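Protein induced by osmotic stress (Scheffersomyces stipitis, PDB 5YWN) probably catalyses the NADPH-dependent reduction of carbonyl compounds, haloketones among them, to alcohols, as an extended short-chain dehydrogenase of the dihydroflavonol-4-reductase subfamily. Local coordinates at residues 138-144 / 299-305; 171-175 / 255-259. The protein carries 1 engineered substitution. All blocks are in the same frame, centred on the assembly; numbering follows the deposited sequence.

Contact 1 (138-144 / 299-305); sequences PDVVLSE and FKEWNDK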
loop_
_atom_site.group_PDB
_atom_site.type_symbol
_atom_site.label_atom_id
_atom_site.label_comp_id
_atom_site.label_asym_id
_atom_site.label_seq_id
_atom_site.Cartn_x
_atom_site.Cartn_y
_atom_site.Cartn_z
ATOM N N PRO A 138 -8.983 -5.366 21.049
ATOM C CA PRO A 138 -9.642 -6.661 20.881
ATOM C C PRO A 138 -11.130 -6.526 20.757
ATOM O O PRO A 138 -11.755 -7.410 20.321
ATOM C CB PRO A 138 -9.277 -7.430 22.153
ATOM C CG PRO A 138 -8.887 -6.410 23.113
ATOM C CD PRO A 138 -8.317 -5.274 22.337
ATOM N N ASP A 139 -11.671 -5.425 21.202
ATOM C CA ASP A 139 -13.074 -5.196 21.095
ATOM C C ASP A 139 -13.563 -4.499 19.816
ATOM O O ASP A 139 -14.699 -4.407 19.583
ATOM C CB ASP A 139 -13.563 -4.470 22.321
ATOM C CG ASP A 139 -13.367 -5.254 23.595
ATOM O OD1 ASP A 139 -13.332 -6.463 23.611
ATOM O OD2 ASP A 139 -13.244 -4.646 24.616
ATOM N N VAL A 140 -12.664 -4.021 19.008
ATOM C CA VAL A 140 -13.019 -3.357 17.772
ATOM C C VAL A 140 -13.121 -4.320 16.598
ATOM O O VAL A 140 -12.270 -5.080 16.355
ATOM C CB VAL A 140 -12.051 -2.201 17.472
ATOM C CG1 VAL A 140 -12.136 -1.709 16.027
ATOM C CG2 VAL A 140 -12.239 -1.084 18.463
ATOM N N VAL A 141 -14.216 -4.235 15.898
ATOM C CA VAL A 141 -14.395 -4.909 14.671
ATOM C C VAL A 141 -14.491 -3.915 13.501
ATOM O O VAL A 141 -15.450 -3.243 13.352
ATOM C CB VAL A 141 -15.660 -5.773 14.706
ATOM C CG1 VAL A 141 -15.998 -6.342 13.350
ATOM C CG2 VAL A 141 -15.586 -6.837 15.779
ATOM N N LEU A 142 -13.461 -3.851 12.700
ATOM C CA LEU A 142 -13.535 -3.119 11.465
ATOM C C LEU A 142 -14.208 -3.876 10.338
ATOM O O LEU A 142 -14.137 -5.074 10.262
ATOM C CB LEU A 142 -12.177 -2.655 10.991
ATOM C CG LEU A 142 -11.321 -1.833 11.906
ATOM C CD1 LEU A 142 -10.057 -1.349 11.248
ATOM C CD2 LEU A 142 -12.076 -0.740 12.575
ATOM N N SER A 143 -14.816 -3.093 9.451
ATOM C CA SER A 143 -15.432 -3.528 8.209
ATOM C C SER A 143 -15.208 -2.550 7.070
ATOM O O SER A 143 -14.672 -1.531 7.261
ATOM C CB SER A 143 -16.917 -3.770 8.382
ATOM O OG SER A 143 -17.642 -2.613 8.252
ATOM N N GLU A 144 -15.683 -2.921 5.892
ATOM C CA GLU A 144 -15.634 -2.076 4.744
ATOM C C GLU A 144 -16.450 -0.787 4.932
ATOM O O GLU A 144 -16.280 0.110 4.227
ATOM C CB GLU A 144 -16.057 -2.803 3.494
ATOM C CG GLU A 144 -15.204 -4.002 3.095
ATOM C CD GLU A 144 -15.614 -5.293 3.785
ATOM O OE1 GLU A 144 -16.487 -5.228 4.605
ATOM O OE2 GLU A 144 -15.049 -6.331 3.501
ATOM N N PHE A 299 -9.120 -11.329 20.443
ATOM C CA PHE A 299 -9.384 -10.296 19.476
ATOM C C PHE A 299 -10.536 -10.675 18.562
ATOM O O PHE A 299 -10.485 -11.646 17.891
ATOM C CB PHE A 299 -8.146 -9.960 18.636
ATOM C CG PHE A 299 -7.080 -9.226 19.364
ATOM C CD1 PHE A 299 -6.199 -9.890 20.189
ATOM C CD2 PHE A 299 -6.938 -7.901 19.216
ATOM C CE1 PHE A 299 -5.220 -9.220 20.862
ATOM C CE2 PHE A 299 -5.951 -7.218 19.861
ATOM C CZ PHE A 299 -5.086 -7.872 20.694
ATOM N N LYS A 300 -11.560 -9.869 18.545
ATOM C CA LYS A 300 -12.654 -10.112 17.648
ATOM C C LYS A 300 -12.174 -10.053 16.190
ATOM O O LYS A 300 -11.425 -9.237 15.875
ATOM C CB LYS A 300 -13.758 -9.122 17.893
ATOM C CG LYS A 300 -14.482 -9.291 19.181
ATOM C CD LYS A 300 -15.415 -8.146 19.438
ATOM C CE LYS A 300 -16.134 -8.344 20.746
ATOM N NZ LYS A 300 -17.152 -7.307 20.901
ATOM N N GLU A 301 -12.590 -10.968 15.361
ATOM C CA GLU A 301 -12.166 -10.926 13.984
ATOM C C GLU A 301 -12.791 -9.757 13.261
ATOM O O GLU A 301 -13.948 -9.541 13.356
ATOM C CB GLU A 301 -12.517 -12.202 13.228
ATOM C CG GLU A 301 -12.035 -13.492 13.834
ATOM C CD GLU A 301 -10.530 -13.709 13.750
ATOM O OE1 GLU A 301 -9.877 -13.155 12.876
ATOM O OE2 GLU A 301 -10.010 -14.443 14.547
ATOM N N TRP A 302 -12.005 -9.041 12.515
ATOM C CA TRP A 302 -12.534 -8.001 11.683
ATOM C C TRP A 302 -13.453 -8.549 10.557
ATOM O O TRP A 302 -13.327 -9.663 10.137
ATOM C CB TRP A 302 -11.428 -7.152 11.135
ATOM C CG TRP A 302 -10.680 -6.337 12.088
ATOM C CD1 TRP A 302 -10.938 -6.158 13.402
ATOM C CD2 TRP A 302 -9.539 -5.564 11.805
ATOM N NE1 TRP A 302 -10.036 -5.326 13.944
ATOM C CE2 TRP A 302 -9.148 -4.955 12.975
ATOM C CE3 TRP A 302 -8.798 -5.334 10.671
ATOM C CZ2 TRP A 302 -8.077 -4.111 13.026
ATOM C CZ3 TRP A 302 -7.721 -4.527 10.752
ATOM C CH2 TRP A 302 -7.375 -3.937 11.891
ATOM N N ASN A 303 -14.422 -7.756 10.159
ATOM C CA ASN A 303 -15.349 -8.127 9.133
ATOM C C ASN A 303 -14.945 -7.750 7.705
ATOM O O ASN A 303 -15.370 -6.762 7.164
ATOM C CB ASN A 303 -16.705 -7.583 9.420
ATOM C CG ASN A 303 -17.723 -7.980 8.385
ATOM O OD1 ASN A 303 -17.513 -8.825 7.576
ATOM N ND2 ASN A 303 -18.817 -7.363 8.444
ATOM N N ASP A 304 -14.159 -8.609 7.125
ATOM C CA ASP A 304 -13.712 -8.511 5.754
ATOM C C ASP A 304 -14.393 -9.489 4.838
ATOM O O ASP A 304 -13.904 -9.757 3.814
ATOM C CB ASP A 304 -12.202 -8.641 5.640
ATOM C CG ASP A 304 -11.695 -10.011 6.052
ATOM O OD1 ASP A 304 -12.433 -10.803 6.610
ATOM O OD2 ASP A 304 -10.535 -10.276 5.802
ATOM N N LYS A 305 -15.545 -9.977 5.224
ATOM C CA LYS A 305 -16.232 -11.030 4.500
ATOM C C LYS A 305 -16.558 -10.650 3.080
ATOM O O LYS A 305 -16.320 -11.395 2.197
ATOM C CB LYS A 305 -17.488 -11.484 5.239
ATOM C CG LYS A 305 -17.176 -12.231 6.524
ATOM C CD LYS A 305 -18.374 -12.884 7.190
ATOM C CE LYS A 305 -19.601 -11.992 7.297
ATOM N NZ LYS A 305 -19.470 -10.804 8.142
HETATM O O HOH W 1 -10.098 -7.048 17.186
HETATM O O HOH W 2 -17.805 -7.793 4.977
#
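Two surface loops, one following helix 132-135 and the other leading into helix 305-311, run side by side in nearly the same direction, tying residues 138-144 of the Rossmann-type region to 299-305 near the C-terminal end. Two backbone bonds join them. Lys-300 N meets Pro-138 O at 3.0 Å, in the carbonyl plane and almost straight at hydrogen (175°), and Asn-303 N reaches Leu-142 O at 2.7 Å with a more bent N-H...O angle (140°). Between these bonds a water bridges Val-140 O and Lys-300 O.

The side chains add two CH-pi contacts. Leu-142 runs alongside the indole of Trp-302, pointing the same way: its CG sits over the middle of the ring system, and Leu-142 CD1 stands 3.8 Å from the centroid of the six-membered ring of Trp-302. At the other end CB of Pro-138 lies over one face of Phe-299, offset toward its rim. With CG1 of Val-141 anti to the backbone N (chi1 171°), Val-141 CG2 falls beside that N and comes to 3.6 Å from Lys-300 CB.

A second water bridges Glu-144 OE1 and Asn-303 OD1, while Glu-144 OE2 is hydrogen-bonded to Thr-307 OG1 in helix 305-311. Asn-303 OD1 also closes an Asx turn to Lys-305 N and accepts from Lys-305 NZ from the opposite face. Two backbone bonds and water bridges thus join otherwise irregular loops, with buried Leu-142 packed against the indole and also Val-126, Ser-130 and Leu-135.

Contact 2 (171-175 / 255-259); sequences ERAAW and KGERL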
loop_
_atom_site.group_PDB
_atom_site.type_symbol
_atom_site.label_atom_id
_atom_site.label_comp_id
_atom_site.label_asym_id
_atom_site.label_seq_id
_atom_site.Cartn_x
_atom_site.Cartn_y
_atom_site.Cartn_z
ATOM N N GLU A 171 -9.403 9.661 0.593
ATOM C CA GLU A 171 -10.406 8.685 0.228
ATOM C C GLU A 171 -11.835 9.237 0.185
ATOM O O GLU A 171 -12.529 9.000 -0.735
ATOM C CB GLU A 171 -10.342 7.401 1.056
ATOM C CG GLU A 171 -11.110 6.235 0.432
ATOM C CD GLU A 171 -11.443 5.044 1.316
ATOM O OE1 GLU A 171 -10.773 4.758 2.265
ATOM O OE2 GLU A 171 -12.417 4.404 1.004
ATOM N N ARG A 172 -12.195 10.030 1.173
ATOM C CA ARG A 172 -13.457 10.717 1.193
ATOM C C ARG A 172 -13.578 11.644 -0.036
ATOM O O ARG A 172 -14.554 11.677 -0.654
ATOM C CB ARG A 172 -13.619 11.508 2.467
ATOM C CG ARG A 172 -13.984 10.740 3.721
ATOM C CD ARG A 172 -14.139 11.704 4.870
ATOM N NE ARG A 172 -14.229 11.136 6.188
ATOM C CZ ARG A 172 -15.288 10.541 6.683
ATOM N NH1 ARG A 172 -15.267 10.084 7.895
ATOM N NH2 ARG A 172 -16.362 10.413 5.988
ATOM N N ALA A 173 -12.523 12.331 -0.366
ATOM C CA ALA A 173 -12.492 13.188 -1.500
ATOM C C ALA A 173 -12.701 12.418 -2.804
ATOM O O ALA A 173 -13.409 12.840 -3.624
ATOM C CB ALA A 173 -11.217 13.978 -1.540
ATOM N N ALA A 174 -12.102 11.256 -2.911
ATOM C CA ALA A 174 -12.272 10.412 -4.072
ATOM C C ALA A 174 -13.743 9.974 -4.240
ATOM O O ALA A 174 -14.297 10.156 -5.260
ATOM C CB ALA A 174 -11.364 9.221 -3.989
ATOM N N TRP A 175 -14.359 9.501 -3.175
ATOM C CA TRP A 175 -15.757 9.154 -3.194
ATOM C C TRP A 175 -16.642 10.369 -3.494
ATOM O O TRP A 175 -17.566 10.274 -4.247
ATOM C CB TRP A 175 -16.188 8.424 -1.939
ATOM C CG TRP A 175 -15.550 7.060 -1.789
ATOM C CD1 TRP A 175 -14.734 6.674 -0.821
ATOM C CD2 TRP A 175 -15.672 5.958 -2.662
ATOM N NE1 TRP A 175 -14.339 5.415 -0.996
ATOM C CE2 TRP A 175 -14.886 4.930 -2.131
ATOM C CE3 TRP A 175 -16.354 5.732 -3.844
ATOM C CZ2 TRP A 175 -14.779 3.705 -2.717
ATOM C CZ3 TRP A 175 -16.242 4.520 -4.437
ATOM C CH2 TRP A 175 -15.462 3.510 -3.866
ATOM N N LYS A 255 -16.706 -2.645 -8.419
ATOM C CA LYS A 255 -17.059 -1.290 -8.697
ATOM C C LYS A 255 -17.779 -0.664 -7.515
ATOM O O LYS A 255 -18.709 -1.173 -7.028
ATOM C CB LYS A 255 -17.919 -1.209 -9.937
ATOM C CG LYS A 255 -17.232 -1.502 -11.258
ATOM C CD LYS A 255 -18.162 -2.188 -12.209
ATOM C CE LYS A 255 -18.790 -1.268 -13.192
ATOM N NZ LYS A 255 -19.939 -1.835 -13.953
ATOM N N GLY A 256 -17.282 0.467 -7.104
ATOM C CA GLY A 256 -17.855 1.203 -6.009
ATOM C C GLY A 256 -17.642 0.604 -4.637
ATOM O O GLY A 256 -18.301 0.956 -3.742
ATOM N N GLU A 257 -16.691 -0.295 -4.529
ATOM C CA GLU A 257 -16.342 -0.942 -3.289
ATOM C C GLU A 257 -15.054 -0.446 -2.634
ATOM O O GLU A 257 -14.156 -0.054 -3.281
ATOM C CB GLU A 257 -16.276 -2.472 -3.446
ATOM C CG GLU A 257 -17.369 -3.132 -4.235
ATOM C CD GLU A 257 -18.541 -3.562 -3.406
ATOM O OE1 GLU A 257 -18.569 -3.256 -2.248
ATOM O OE2 GLU A 257 -19.449 -4.191 -3.927
ATOM N N ARG A 258 -15.035 -0.532 -1.311
ATOM C CA ARG A 258 -13.865 -0.476 -0.500
ATOM C C ARG A 258 -13.468 -1.881 -0.073
ATOM O O ARG A 258 -14.271 -2.668 0.361
ATOM C CB ARG A 258 -14.040 0.363 0.729
ATOM C CG ARG A 258 -14.559 1.752 0.580
ATOM C CD ARG A 258 -14.910 2.292 1.925
ATOM N NE ARG A 258 -13.850 2.944 2.611
ATOM C CZ ARG A 258 -13.810 3.098 3.921
ATOM N NH1 ARG A 258 -14.736 2.593 4.666
ATOM N NH2 ARG A 258 -12.847 3.750 4.466
ATOM N N LEU A 259 -12.199 -2.170 -0.234
ATOM C CA LEU A 259 -11.683 -3.457 0.094
ATOM C C LEU A 259 -10.723 -3.429 1.264
ATOM O O LEU A 259 -9.713 -2.831 1.201
ATOM C CB LEU A 259 -11.001 -4.028 -1.112
ATOM C CG LEU A 259 -11.832 -4.145 -2.339
ATOM C CD1 LEU A 259 -11.007 -4.628 -3.497
ATOM C CD2 LEU A 259 -12.995 -5.012 -2.027
#
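A buried salt bridge pins helix 159-181 to the start of strand 258-261, the edge strand of the parallel Rossmann-type sheet. Arg-258 grips the carboxylate of Glu-171 side-on with two nitrogens. Arg-258 NE meets Glu-171 OE2 on its syn side at 2.6 Å, and Arg-258 NH2 reaches Glu-171 OE1 at 3.2 Å from above the carboxylate plane. The two flat groups are turned 42° apart, so this two-nitrogen salt bridge is not coplanar. The side chain of Glu-171 leaves the helix with CG trans to the backbone N (chi1 -164°) and stays extended, which takes the carboxylate over to the strand.

Further hydrogen bonds hold the same acid. One helical turn on, Trp-175 NE1 donates to Glu-171 OE2 at 3.0 Å, in the indole plane and on the anti lone pair, while OE1 accepts from Ser-124 and Asn-191. Arg-258 in turn gives NH1 to the backbone oxygen of Ser-146, and makes a cation-pi contact with Trp-147.

Van der Waals packing comes from the indole of Trp-175. Trp-175 CZ2 lies 3.8 Å from Arg-258 CG, Trp-175 CH2 is 3.7 Å from Gly-256 C, and Glu-257 O stands at the ring edge. Ring and guanidinium are nearly perpendicular, at 84°.

A glutamine in place of Glu-171 would probably leave the buried Arg-258 charge without its anionic partner and its donors short of one acceptor oxygen. With both carboxylate oxygens shared among several donors, the acid is likely to stay ionised and to be fixed in rotation between helix and strand.

How the contacts relate
Along the chain, contact 2 is nested inside contact 1: 138-144 comes first, then 171-175 and 255-259, and 299-305 closes the outer loop. Their centres lie 19 Å apart, yet they touch directly, since Arg-258 NH1 stands 3.0 Å from Glu-144 O in a probable hydrogen bond. Contact 2 sits at the edge of the seven-stranded parallel sheet, where helix 159-181 packs, whereas contact 1 lies at the surface and joins two loops. Helix 305-311 is common ground, meeting both contacts through Thr-307. The side chains of Trp-302 and Glu-171 are about 11 Å and 9 Å from the bound NADP, so both contacts lie behind the cofactor's first shell.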